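Glycoprotein (Chandipura virus, PDB 5MDM) probably attaches the virus to host receptors and, as a class III fusion glycoprotein, drives fusion of the viral and endosomal membranes through acid-triggered conformational changes. Local coordinates at residues S43-G48 with S181-T186; S206-H211 with R263-S268; E39-S44 with V187-D192; G214-R219 with K229-E234. All coordinates share one frame; numbering follows the deposited sequence.

Contact 1 (S43-G48 with S181-T186); sequences SSTPIG and SFTPLT. With SO4 (sulfate ion), chain G.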
loop_
_atom_site.group_PDB
_atom_site.type_symbol
_atom_site.label_atom_id
_atom_site.label_comp_id
_atom_site.label_asym_id
_atom_site.label_seq_id
_atom_site.Cartn_x
_atom_site.Cartn_y
_atom_site.Cartn_z
ATOM N N SER A 43 -10.511 23.023 14.863
ATOM C CA SER A 43 -9.447 22.153 15.330
ATOM C C SER A 43 -8.394 21.900 14.257
ATOM O O SER A 43 -8.416 22.485 13.173
ATOM C CB SER A 43 -10.025 20.832 15.848
ATOM O OG SER A 43 -9.008 19.947 16.278
ATOM N N SER A 44 -7.467 21.016 14.583
ATOM C CA SER A 44 -6.346 20.730 13.721
ATOM C C SER A 44 -6.033 19.258 13.913
ATOM O O SER A 44 -6.138 18.742 15.025
ATOM C CB SER A 44 -5.162 21.603 14.135
ATOM O OG SER A 44 -4.005 21.307 13.381
ATOM N N THR A 45 -5.670 18.570 12.839
ATOM C CA THR A 45 -5.332 17.156 12.959
ATOM C C THR A 45 -4.136 16.797 12.086
ATOM O O THR A 45 -4.019 17.275 10.957
ATOM C CB THR A 45 -6.552 16.235 12.665
ATOM O OG1 THR A 45 -6.364 14.974 13.311
ATOM C CG2 THR A 45 -6.757 16.017 11.177
ATOM N N PRO A 46 -3.222 15.973 12.622
ATOM C CA PRO A 46 -2.018 15.570 11.888
ATOM C C PRO A 46 -2.353 14.637 10.727
ATOM O O PRO A 46 -3.053 13.647 10.910
ATOM C CB PRO A 46 -1.197 14.842 12.949
ATOM C CG PRO A 46 -2.197 14.359 13.921
ATOM C CD PRO A 46 -3.256 15.402 13.975
ATOM N N ILE A 47 -1.858 14.963 9.539
ATOM C CA ILE A 47 -2.210 14.220 8.338
ATOM C C ILE A 47 -1.036 13.472 7.735
ATOM O O ILE A 47 -1.141 12.928 6.636
ATOM C CB ILE A 47 -2.743 15.155 7.268
ATOM C CG1 ILE A 47 -1.638 16.115 6.825
ATOM C CG2 ILE A 47 -3.924 15.901 7.802
ATOM C CD1 ILE A 47 -2.080 17.097 5.783
ATOM N N GLY A 48 0.085 13.453 8.441
ATOM C CA GLY A 48 1.239 12.718 7.968
ATOM C C GLY A 48 2.562 13.323 8.371
ATOM O O GLY A 48 2.673 14.530 8.614
ATOM N N SER A 181 2.701 17.291 9.517
ATOM C CA SER A 181 1.830 18.273 8.882
ATOM C C SER A 181 0.408 18.158 9.415
ATOM O O SER A 181 -0.042 17.072 9.775
ATOM C CB SER A 181 1.835 18.090 7.370
ATOM O OG SER A 181 3.149 18.213 6.866
ATOM N N PHE A 182 -0.298 19.280 9.464
ATOM C CA PHE A 182 -1.654 19.297 9.996
ATOM C C PHE A 182 -2.670 19.797 8.982
ATOM O O PHE A 182 -2.317 20.203 7.873
ATOM C CB PHE A 182 -1.720 20.147 11.257
ATOM C CG PHE A 182 -1.056 19.521 12.436
ATOM C CD1 PHE A 182 0.323 19.511 12.548
ATOM C CD2 PHE A 182 -1.811 18.933 13.437
ATOM C CE1 PHE A 182 0.943 18.933 13.637
ATOM C CE2 PHE A 182 -1.201 18.349 14.530
ATOM C CZ PHE A 182 0.181 18.350 14.630
ATOM N N THR A 183 -3.939 19.743 9.366
ATOM C CA THR A 183 -4.994 20.373 8.589
ATOM C C THR A 183 -6.097 20.886 9.503
ATOM O O THR A 183 -6.409 20.269 10.527
ATOM C CB THR A 183 -5.604 19.427 7.541
ATOM O OG1 THR A 183 -6.526 20.162 6.728
ATOM C CG2 THR A 183 -6.355 18.287 8.210
ATOM N N PRO A 184 -6.679 22.035 9.144
ATOM C CA PRO A 184 -7.822 22.546 9.900
ATOM C C PRO A 184 -9.007 21.598 9.769
ATOM O O PRO A 184 -9.157 20.887 8.775
ATOM C CB PRO A 184 -8.111 23.898 9.238
ATOM C CG PRO A 184 -7.462 23.832 7.909
ATOM C CD PRO A 184 -6.266 22.950 8.074
ATOM N N LEU A 185 -9.856 21.597 10.782
ATOM C CA LEU A 185 -10.865 20.574 10.905
ATOM C C LEU A 185 -11.926 21.085 11.858
ATOM O O LEU A 185 -11.613 21.557 12.944
ATOM C CB LEU A 185 -10.209 19.327 11.492
ATOM C CG LEU A 185 -11.037 18.063 11.649
ATOM C CD1 LEU A 185 -11.441 17.566 10.284
ATOM C CD2 LEU A 185 -10.238 17.011 12.382
ATOM N N THR A 186 -13.184 21.023 11.452
ATOM C CA THR A 186 -14.257 21.272 12.396
ATOM C C THR A 186 -14.523 19.974 13.143
ATOM O O THR A 186 -14.825 18.939 12.534
ATOM C CB THR A 186 -15.541 21.742 11.704
ATOM O OG1 THR A 186 -15.320 23.025 11.117
ATOM C CG2 THR A 186 -16.671 21.854 12.704
HETATM S S SO4 G . -14.604 20.788 7.758
HETATM O O1 SO4 G . -13.431 20.784 8.628
HETATM O O2 SO4 G . -15.366 19.566 7.944
HETATM O O3 SO4 G . -15.476 21.912 8.086
HETATM O O4 SO4 G . -14.143 20.887 6.381
#
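The ring of Phe182 carries Pro46 over one face, with Pro46 CA offset toward the rim and Pro46 CB 4.2 Å from the ring centroid, 24° off the normal: a CH-pi contact. At the ring's edge, in its plane, lies the backbone N of Thr45. Ser44 OG approaches obliquely, 3.2 Å from Phe182 CD2; its hydrogen-bonding partner is the guanidinium of Arg225, which also makes a cation-pi contact with Phe182. With chi1 at -72°, CG of Phe182 stands beside its own backbone N, and the CD2 side of the ring leans over Ser44 and Pro46. These side chains share one face of antiparallel strands 36-49 and 180-192 (segment axes 140° apart), one side of a four-stranded sheet; 43-48 probably belongs to the fusion peptide region. Thr45 and Thr183 form a hydrogen-bonded pair, with Thr183 N donating to Thr45 O at 2.9 Å; Ile47 N reaches Ser181 O at 2.8 Å along a straighter path. On the other face, Thr45 and Thr183 lie side by side with their CG2 methyls 3.8 Å apart, and Leu185 CD2 packs at the same 3.8 Å from Thr45 CB. Thr45 OG1 is engaged elsewhere, by Trp235 O and Thr265 OG1. At Thr186, next along the strand, the backbone N donates to O1 of a sulfate ion at 2.8 Å, and OG1 also bonds the ion, probably from the crystallisation liquor.

Contact 2 (S206-H211 with R263-S268); sequences SKYHSH and RSTLQS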
loop_
_atom_site.group_PDB
_atom_site.type_symbol
_atom_site.label_atom_id
_atom_site.label_comp_id
_atom_site.label_asym_id
_atom_site.label_seq_id
_atom_site.Cartn_x
_atom_site.Cartn_y
_atom_site.Cartn_z
ATOM N N SER A 206 -16.051 14.186 13.197
ATOM C CA SER A 206 -15.405 15.092 12.268
ATOM C C SER A 206 -15.477 14.449 10.900
ATOM O O SER A 206 -15.935 13.324 10.776
ATOM C CB SER A 206 -13.957 15.348 12.665
ATOM O OG SER A 206 -13.109 14.351 12.131
ATOM N N LYS A 207 -15.022 15.147 9.869
ATOM C CA LYS A 207 -15.091 14.586 8.525
ATOM C C LYS A 207 -14.169 13.377 8.416
ATOM O O LYS A 207 -14.249 12.601 7.464
ATOM C CB LYS A 207 -14.765 15.648 7.459
ATOM C CG LYS A 207 -13.287 15.986 7.277
ATOM C CD LYS A 207 -13.112 17.475 7.092
ATOM C CE LYS A 207 -12.065 17.815 6.046
ATOM N NZ LYS A 207 -12.696 18.158 4.734
ATOM N N TYR A 208 -13.311 13.217 9.421
ATOM C CA TYR A 208 -12.303 12.170 9.445
ATOM C C TYR A 208 -12.520 11.195 10.594
ATOM O O TYR A 208 -11.871 10.156 10.669
ATOM C CB TYR A 208 -10.935 12.811 9.627
ATOM C CG TYR A 208 -10.483 13.652 8.469
ATOM C CD1 TYR A 208 -10.678 13.233 7.162
ATOM C CD2 TYR A 208 -9.848 14.861 8.683
ATOM C CE1 TYR A 208 -10.254 14.000 6.102
ATOM C CE2 TYR A 208 -9.422 15.635 7.628
ATOM C CZ TYR A 208 -9.628 15.198 6.341
ATOM O OH TYR A 208 -9.213 15.967 5.289
ATOM N N HIS A 209 -13.417 11.547 11.506
ATOM C CA HIS A 209 -13.598 10.772 12.722
ATOM C C HIS A 209 -15.048 10.400 12.959
ATOM O O HIS A 209 -15.898 11.259 13.172
ATOM C CB HIS A 209 -13.047 11.543 13.913
ATOM C CG HIS A 209 -11.623 11.960 13.740
ATOM N ND1 HIS A 209 -11.267 13.199 13.260
ATOM C CD2 HIS A 209 -10.467 11.294 13.962
ATOM C CE1 HIS A 209 -9.949 13.285 13.203
ATOM N NE2 HIS A 209 -9.440 12.142 13.623
ATOM N N SER A 210 -15.322 9.102 12.933
ATOM C CA SER A 210 -16.684 8.611 13.053
ATOM C C SER A 210 -17.003 8.206 14.477
ATOM O O SER A 210 -16.384 7.289 15.011
ATOM C CB SER A 210 -16.902 7.418 12.124
ATOM O OG SER A 210 -18.108 6.748 12.445
ATOM N N HIS A 211 -17.972 8.902 15.070
ATOM C CA HIS A 211 -18.523 8.579 16.391
ATOM C C HIS A 211 -17.455 8.129 17.379
ATOM O O HIS A 211 -17.323 6.945 17.673
ATOM C CB HIS A 211 -19.634 7.525 16.276
ATOM C CG HIS A 211 -20.391 7.306 17.549
ATOM N ND1 HIS A 211 -21.540 8.001 17.861
ATOM C CD2 HIS A 211 -20.156 6.478 18.595
ATOM C CE1 HIS A 211 -21.982 7.608 19.043
ATOM N NE2 HIS A 211 -21.161 6.684 19.510
ATOM N N ARG A 263 -1.353 8.589 16.212
ATOM C CA ARG A 263 -1.239 8.260 14.793
ATOM C C ARG A 263 -1.807 9.346 13.880
ATOM O O ARG A 263 -2.684 10.118 14.278
ATOM C CB ARG A 263 -1.894 6.915 14.488
ATOM C CG ARG A 263 -3.311 6.781 15.000
ATOM C CD ARG A 263 -3.888 5.413 14.679
ATOM N NE ARG A 263 -4.362 5.320 13.303
ATOM C CZ ARG A 263 -5.520 4.776 12.950
ATOM N NH1 ARG A 263 -6.321 4.272 13.874
ATOM N NH2 ARG A 263 -5.875 4.733 11.674
ATOM N N SER A 264 -1.286 9.403 12.657
ATOM C CA SER A 264 -1.813 10.300 11.641
ATOM C C SER A 264 -3.259 9.952 11.343
ATOM O O SER A 264 -3.660 8.793 11.424
ATOM C CB SER A 264 -0.989 10.221 10.358
ATOM O OG SER A 264 0.236 10.916 10.506
ATOM N N THR A 265 -4.041 10.970 11.012
ATOM C CA THR A 265 -5.444 10.775 10.701
ATOM C C THR A 265 -5.556 10.026 9.382
ATOM O O THR A 265 -5.278 10.570 8.311
ATOM C CB THR A 265 -6.203 12.108 10.666
ATOM O OG1 THR A 265 -6.290 12.631 11.996
ATOM C CG2 THR A 265 -7.600 11.905 10.139
ATOM N N LEU A 266 -5.941 8.759 9.480
ATOM C CA LEU A 266 -5.918 7.863 8.338
ATOM C C LEU A 266 -6.916 8.323 7.288
ATOM O O LEU A 266 -6.660 8.239 6.087
ATOM C CB LEU A 266 -6.215 6.430 8.784
ATOM C CG LEU A 266 -6.225 5.339 7.706
ATOM C CD1 LEU A 266 -4.902 5.273 6.953
ATOM C CD2 LEU A 266 -6.551 3.991 8.322
ATOM N N GLN A 267 -8.043 8.847 7.751
ATOM C CA GLN A 267 -9.131 9.192 6.853
ATOM C C GLN A 267 -8.835 10.375 5.939
ATOM O O GLN A 267 -9.585 10.643 5.000
ATOM C CB GLN A 267 -10.418 9.411 7.640
ATOM C CG GLN A 267 -11.111 8.110 7.966
ATOM C CD GLN A 267 -11.300 7.259 6.733
ATOM O OE1 GLN A 267 -11.852 7.717 5.731
ATOM N NE2 GLN A 267 -10.821 6.021 6.785
ATOM N N SER A 268 -7.733 11.066 6.200
ATOM C CA SER A 268 -7.364 12.216 5.397
ATOM C C SER A 268 -6.492 11.797 4.226
ATOM O O SER A 268 -6.215 12.602 3.338
ATOM C CB SER A 268 -6.631 13.247 6.250
ATOM O OG SER A 268 -5.350 12.770 6.619
#
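Tyr208 meets Ser268 through the face of its ring: Ser268 CB lies 3.8 Å from the ring centroid and 20° off the normal, a CH-pi contact. The opposite face is taken by CG of the preceding Lys207, which sits over the ring centre, and the ring is thereby sandwiched between two aliphatic carbons. Thr265 crosses Tyr208 at about a right angle and brings its methyl CG2 to 3.5 Å from Tyr208 CB. The methyl points there because CG2 is anti to the backbone N of Thr265, whereas OG1 (chi1 -69°) turns to the edge of the His209 ring, 3.6 Å from NE2, and is hydrogen-bonded to Thr45. Gln267 contributes its CB, 3.4 Å from Tyr208 O, before its chain bends off to Ser276. No hydrogen bond joins the two segments, so the interface rests on packing. In the second shell, Ser268 OG donates to Thr265 O at 2.8 Å, closing back over the short 3-10 segment 266-268. The contact joins the loop between strands 202-205 and 212-213 to residues 263-268, which lead into helix 270-295 and probably belong to the trimerization region, as in related glycoproteins; Leu185 of strand 180-192 and Thr45 of strand 36-49 pack alongside.

Contact 3 (E39-S44 with V187-D192); sequences ESFLSS and VTVAYD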
loop_
_atom_site.group_PDB
_atom_site.type_symbol
_atom_site.label_atom_id
_atom_site.label_comp_id
_atom_site.label_asym_id
_atom_site.label_seq_id
_atom_site.Cartn_x
_atom_site.Cartn_y
_atom_site.Cartn_z
ATOM N N GLU A 39 -22.245 20.816 19.385
ATOM C CA GLU A 39 -21.443 22.028 19.375
ATOM C C GLU A 39 -20.119 21.721 18.698
ATOM O O GLU A 39 -19.512 20.675 18.947
ATOM C CB GLU A 39 -21.179 22.527 20.793
ATOM C CG GLU A 39 -22.354 23.205 21.467
ATOM C CD GLU A 39 -22.022 23.661 22.874
ATOM O OE1 GLU A 39 -20.923 24.217 23.076
ATOM O OE2 GLU A 39 -22.855 23.455 23.780
ATOM N N SER A 40 -19.671 22.635 17.846
ATOM C CA SER A 40 -18.442 22.426 17.098
ATOM C C SER A 40 -17.361 23.422 17.493
ATOM O O SER A 40 -17.652 24.534 17.936
ATOM C CB SER A 40 -18.713 22.529 15.600
ATOM O OG SER A 40 -19.714 21.614 15.197
ATOM N N PHE A 41 -16.110 23.010 17.333
ATOM C CA PHE A 41 -14.982 23.903 17.556
ATOM C C PHE A 41 -13.923 23.724 16.468
ATOM O O PHE A 41 -13.747 22.624 15.937
ATOM C CB PHE A 41 -14.386 23.697 18.954
ATOM C CG PHE A 41 -13.858 22.318 19.197
ATOM C CD1 PHE A 41 -12.512 22.031 19.002
ATOM C CD2 PHE A 41 -14.702 21.304 19.634
ATOM C CE1 PHE A 41 -12.015 20.750 19.229
ATOM C CE2 PHE A 41 -14.214 20.013 19.861
ATOM C CZ PHE A 41 -12.868 19.739 19.660
ATOM N N LEU A 42 -13.240 24.814 16.121
ATOM C CA LEU A 42 -12.177 24.750 15.124
ATOM C C LEU A 42 -11.015 23.944 15.668
ATOM O O LEU A 42 -10.584 24.146 16.801
ATOM C CB LEU A 42 -11.697 26.141 14.747
ATOM C CG LEU A 42 -10.580 26.223 13.714
ATOM C CD1 LEU A 42 -10.984 25.559 12.415
ATOM C CD2 LEU A 42 -10.242 27.665 13.467
ATOM N N SER A 43 -10.511 23.023 14.863
ATOM C CA SER A 43 -9.447 22.153 15.330
ATOM C C SER A 43 -8.394 21.900 14.257
ATOM O O SER A 43 -8.416 22.485 13.173
ATOM C CB SER A 43 -10.025 20.832 15.848
ATOM O OG SER A 43 -9.008 19.947 16.278
ATOM N N SER A 44 -7.467 21.016 14.583
ATOM C CA SER A 44 -6.346 20.730 13.721
ATOM C C SER A 44 -6.033 19.258 13.913
ATOM O O SER A 44 -6.138 18.742 15.025
ATOM C CB SER A 44 -5.162 21.603 14.135
ATOM O OG SER A 44 -4.005 21.307 13.381
ATOM N N VAL A 187 -14.368 20.024 14.461
ATOM C CA VAL A 187 -14.711 18.893 15.307
ATOM C C VAL A 187 -16.008 19.218 16.024
ATOM O O VAL A 187 -16.163 20.301 16.572
ATOM C CB VAL A 187 -13.605 18.576 16.323
ATOM C CG1 VAL A 187 -14.064 17.500 17.286
ATOM C CG2 VAL A 187 -12.350 18.130 15.600
ATOM N N THR A 188 -16.947 18.281 15.992
ATOM C CA THR A 188 -18.259 18.481 16.587
ATOM C C THR A 188 -18.443 17.613 17.821
ATOM O O THR A 188 -18.131 16.420 17.811
ATOM C CB THR A 188 -19.368 18.142 15.598
ATOM O OG1 THR A 188 -19.262 18.995 14.452
ATOM C CG2 THR A 188 -20.723 18.327 16.246
ATOM N N VAL A 189 -18.952 18.228 18.882
ATOM C CA VAL A 189 -19.200 17.542 20.137
ATOM C C VAL A 189 -20.690 17.284 20.278
ATOM O O VAL A 189 -21.491 18.202 20.161
ATOM C CB VAL A 189 -18.744 18.408 21.328
ATOM C CG1 VAL A 189 -19.101 17.741 22.634
ATOM C CG2 VAL A 189 -17.253 18.668 21.262
ATOM N N ALA A 190 -21.064 16.035 20.524
ATOM C CA ALA A 190 -22.459 15.692 20.791
ATOM C C ALA A 190 -22.621 15.221 22.234
ATOM O O ALA A 190 -21.854 14.392 22.722
ATOM C CB ALA A 190 -22.943 14.626 19.830
ATOM N N TYR A 191 -23.622 15.755 22.918
ATOM C CA TYR A 191 -23.809 15.434 24.321
ATOM C C TYR A 191 -25.261 15.563 24.736
ATOM O O TYR A 191 -26.047 16.231 24.065
ATOM C CB TYR A 191 -22.943 16.344 25.188
ATOM C CG TYR A 191 -23.265 17.817 25.060
ATOM C CD1 TYR A 191 -24.162 18.430 25.921
ATOM C CD2 TYR A 191 -22.659 18.595 24.087
ATOM C CE1 TYR A 191 -24.448 19.775 25.809
ATOM C CE2 TYR A 191 -22.940 19.938 23.966
ATOM C CZ TYR A 191 -23.832 20.525 24.829
ATOM O OH TYR A 191 -24.110 21.865 24.710
ATOM N N ASP A 192 -25.610 14.926 25.849
ATOM C CA ASP A 192 -26.972 14.985 26.352
ATOM C C ASP A 192 -27.287 16.396 26.845
ATOM O O ASP A 192 -26.646 16.904 27.766
ATOM C CB ASP A 192 -27.186 13.953 27.458
ATOM C CG ASP A 192 -28.651 13.677 27.718
ATOM O OD1 ASP A 192 -29.015 12.489 27.849
ATOM O OD2 ASP A 192 -29.437 14.647 27.790
#
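Phe41 and Val187 lie side by side and point the same way, with Val187 CB over one face of the ring, 4.0 Å from its centroid and 25° off the normal. This is a CH-pi contact offset toward the rim, and Val187 CG1 closes on Phe41 CZ at 3.5 Å. Val189 instead comes at the edge: its CG2 lies in the ring plane, 3.6 Å from Phe41 CE2. Both approaches follow from chi1 of Phe41 (61°), which sets CG between the backbone N and the carbonyl carbon and turns a face of the ring to Val187 and an edge to Val189. The second methyl of Val187, CG2, packs on Ser43 CB. On the other face of the sheet the hydroxyls of Ser40 and Thr188 share a hydrogen bond, OG to OG1 at 2.8 Å. Backbone evidence for the antiparallel register is the hydrogen-bonded pair Phe41-Val187, with Phe41 N to Val187 O at 2.8 Å and Val187 N to Phe41 O at 3.1 Å; the segment axes run 153° apart. Strand 36-49 is an edge strand of its four-stranded antiparallel sheet within this chain, and strand 180-192 separates it from strand 202-205, whose Phe204 packs on both valines, while Leu238, Thr242 and Leu249 from loops cover Phe41.

Contact 4 (G214-R219 with K229-E234); sequences GARTCR and KFPNGE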
loop_
_atom_site.group_PDB
_atom_site.type_symbol
_atom_site.label_atom_id
_atom_site.label_comp_id
_atom_site.label_asym_id
_atom_site.label_seq_id
_atom_site.Cartn_x
_atom_site.Cartn_y
_atom_site.Cartn_z
ATOM N N GLY A 214 -15.879 9.846 23.768
ATOM C CA GLY A 214 -15.154 10.723 24.670
ATOM C C GLY A 214 -14.746 10.023 25.954
ATOM O O GLY A 214 -13.764 10.390 26.599
ATOM N N ALA A 215 -15.514 9.006 26.324
ATOM C CA ALA A 215 -15.240 8.219 27.515
ATOM C C ALA A 215 -13.914 7.463 27.403
ATOM O O ALA A 215 -13.287 7.144 28.405
ATOM C CB ALA A 215 -16.382 7.257 27.765
ATOM N N ARG A 216 -13.496 7.174 26.176
ATOM C CA ARG A 216 -12.215 6.523 25.932
ATOM C C ARG A 216 -11.258 7.514 25.263
ATOM O O ARG A 216 -10.313 7.125 24.580
ATOM C CB ARG A 216 -12.410 5.265 25.072
ATOM C CG ARG A 216 -13.088 4.099 25.798
ATOM C CD ARG A 216 -13.614 3.034 24.828
ATOM N NE ARG A 216 -12.557 2.403 24.036
ATOM C CZ ARG A 216 -12.626 2.195 22.721
ATOM N NH1 ARG A 216 -13.704 2.572 22.044
ATOM N NH2 ARG A 216 -11.617 1.614 22.080
ATOM N N THR A 217 -11.521 8.801 25.468
ATOM C CA THR A 217 -10.711 9.871 24.894
ATOM C C THR A 217 -9.877 10.541 25.973
ATOM O O THR A 217 -10.403 10.924 27.015
ATOM C CB THR A 217 -11.593 10.937 24.225
ATOM O OG1 THR A 217 -12.286 10.348 23.121
ATOM C CG2 THR A 217 -10.754 12.115 23.729
ATOM N N CYS A 218 -8.578 10.692 25.727
ATOM C CA CYS A 218 -7.697 11.249 26.754
ATOM C C CYS A 218 -6.960 12.493 26.262
ATOM O O CYS A 218 -6.796 12.687 25.063
ATOM C CB CYS A 218 -6.714 10.189 27.266
ATOM S SG CYS A 218 -5.818 9.312 25.966
ATOM N N ARG A 219 -6.523 13.333 27.195
ATOM C CA ARG A 219 -5.850 14.591 26.866
ATOM C C ARG A 219 -4.362 14.370 26.592
ATOM O O ARG A 219 -3.696 13.622 27.310
ATOM C CB ARG A 219 -6.023 15.567 28.024
ATOM C CG ARG A 219 -5.779 17.013 27.675
ATOM C CD ARG A 219 -6.117 17.918 28.856
ATOM N NE ARG A 219 -5.089 17.895 29.893
ATOM C CZ ARG A 219 -5.352 17.922 31.194
ATOM N NH1 ARG A 219 -6.611 17.959 31.606
ATOM N NH2 ARG A 219 -4.364 17.903 32.080
ATOM N N LYS A 229 -6.475 12.747 22.245
ATOM C CA LYS A 229 -6.337 11.513 21.507
ATOM C C LYS A 229 -7.627 10.726 21.658
ATOM O O LYS A 229 -8.104 10.464 22.773
ATOM C CB LYS A 229 -5.147 10.690 22.008
ATOM C CG LYS A 229 -4.872 9.448 21.170
ATOM C CD LYS A 229 -3.866 8.531 21.842
ATOM C CE LYS A 229 -4.469 7.163 22.125
ATOM N NZ LYS A 229 -5.748 7.266 22.896
ATOM N N PHE A 230 -8.183 10.380 20.506
ATOM C CA PHE A 230 -9.363 9.548 20.384
ATOM C C PHE A 230 -9.022 8.075 20.626
ATOM O O PHE A 230 -7.860 7.674 20.502
ATOM C CB PHE A 230 -9.907 9.720 18.971
ATOM C CG PHE A 230 -10.495 11.068 18.713
ATOM C CD1 PHE A 230 -11.092 11.778 19.739
ATOM C CD2 PHE A 230 -10.457 11.626 17.444
ATOM C CE1 PHE A 230 -11.641 13.028 19.508
ATOM C CE2 PHE A 230 -10.997 12.877 17.205
ATOM C CZ PHE A 230 -11.592 13.580 18.240
ATOM N N PRO A 231 -10.036 7.258 20.963
ATOM C CA PRO A 231 -9.851 5.824 21.210
ATOM C C PRO A 231 -9.154 5.101 20.060
ATOM O O PRO A 231 -8.557 4.054 20.285
ATOM C CB PRO A 231 -11.280 5.308 21.344
ATOM C CG PRO A 231 -12.056 6.465 21.813
ATOM C CD PRO A 231 -11.423 7.684 21.220
ATOM N N ASN A 232 -9.228 5.642 18.847
ATOM C CA ASN A 232 -8.544 5.027 17.715
ATOM C C ASN A 232 -7.105 5.525 17.579
ATOM O O ASN A 232 -6.429 5.255 16.590
ATOM C CB ASN A 232 -9.332 5.236 16.417
ATOM C CG ASN A 232 -9.257 6.657 15.907
ATOM O OD1 ASN A 232 -9.027 7.595 16.666
ATOM N ND2 ASN A 232 -9.450 6.823 14.603
ATOM N N GLY A 233 -6.642 6.265 18.579
ATOM C CA GLY A 233 -5.261 6.694 18.608
ATOM C C GLY A 233 -4.979 7.923 17.779
ATOM O O GLY A 233 -3.840 8.386 17.721
ATOM N N GLU A 234 -6.011 8.452 17.132
ATOM C CA GLU A 234 -5.870 9.686 16.367
ATOM C C GLU A 234 -6.067 10.913 17.261
ATOM O O GLU A 234 -6.648 10.823 18.341
ATOM C CB GLU A 234 -6.829 9.688 15.182
ATOM C CG GLU A 234 -6.597 8.526 14.238
ATOM C CD GLU A 234 -7.381 8.654 12.958
ATOM O OE1 GLU A 234 -8.227 9.563 12.872
ATOM O OE2 GLU A 234 -7.153 7.851 12.032
#
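Arg216 lays its guanidinium over Pro231, whose CB sits above the centre of the flat group, 3.7 Å from Arg216 CZ. The proline opens the inner part of a type I beta turn from Phe230 to Gly233, which follows strand 225-229 in a three-stranded antiparallel sheet. A bend at chi3 (62°) folds the arginine back over the pyrrolidine, and nearer the backbone Arg216 CB touches Pro231 CG at 3.5 Å, so one proline ring packs against both ends of the side chain. Thr217 crosses the same ring obliquely: its OG1, hydrogen-bonded to Glu213 O, lies 3.4 Å from Pro231 CD. It also sits near the edge of the Phe230 ring, and its methyl CG2 faces Lys229 O. Further along, Cys218 and Lys229 form an antiparallel hydrogen-bonded pair, with Lys229 N donating to Cys218 O at 2.8 Å and Cys218 N to Lys229 O at 3.0 Å. Cys218 is joined by a disulfide to Cys256, which ties this strand covalently to the chain beyond the sheet. An Asx turn overlaps the beta turn: Asn232 OD1 accepts from Glu234 N, which lies above the plane of the side-chain carbonyl. Phe230 O is gripped twice, from opposite faces of its carbonyl plane: Gly233 N closes the turn at 2.7 Å, while Lys229 NZ, brought back by bends at chi3 and chi4, donates from 3.2 Å.

From the N terminus, strand 36-49 supplies the first segments of contacts 3 and 1, which overlap at Ser43 and Ser44. Strand 180-192 returns antiparallel, so contact 1 closes a loop of 132 residues and contact 3, pairing 39-44 with 187-192, encloses it with a loop of 142. Both close before 206-211 opens contact 2, whose 51-residue loop ends at 263-268; contact 4, with only nine residues between its segments, lies wholly within that loop. Contacts 1 and 2 meet where Thr265 N and Pro46 O lie 2.9 Å apart, and contacts 2 and 4 through Arg263 and Asn232. Together they join the four-stranded sheet, the three-stranded sheet and the approach to helix 270-295.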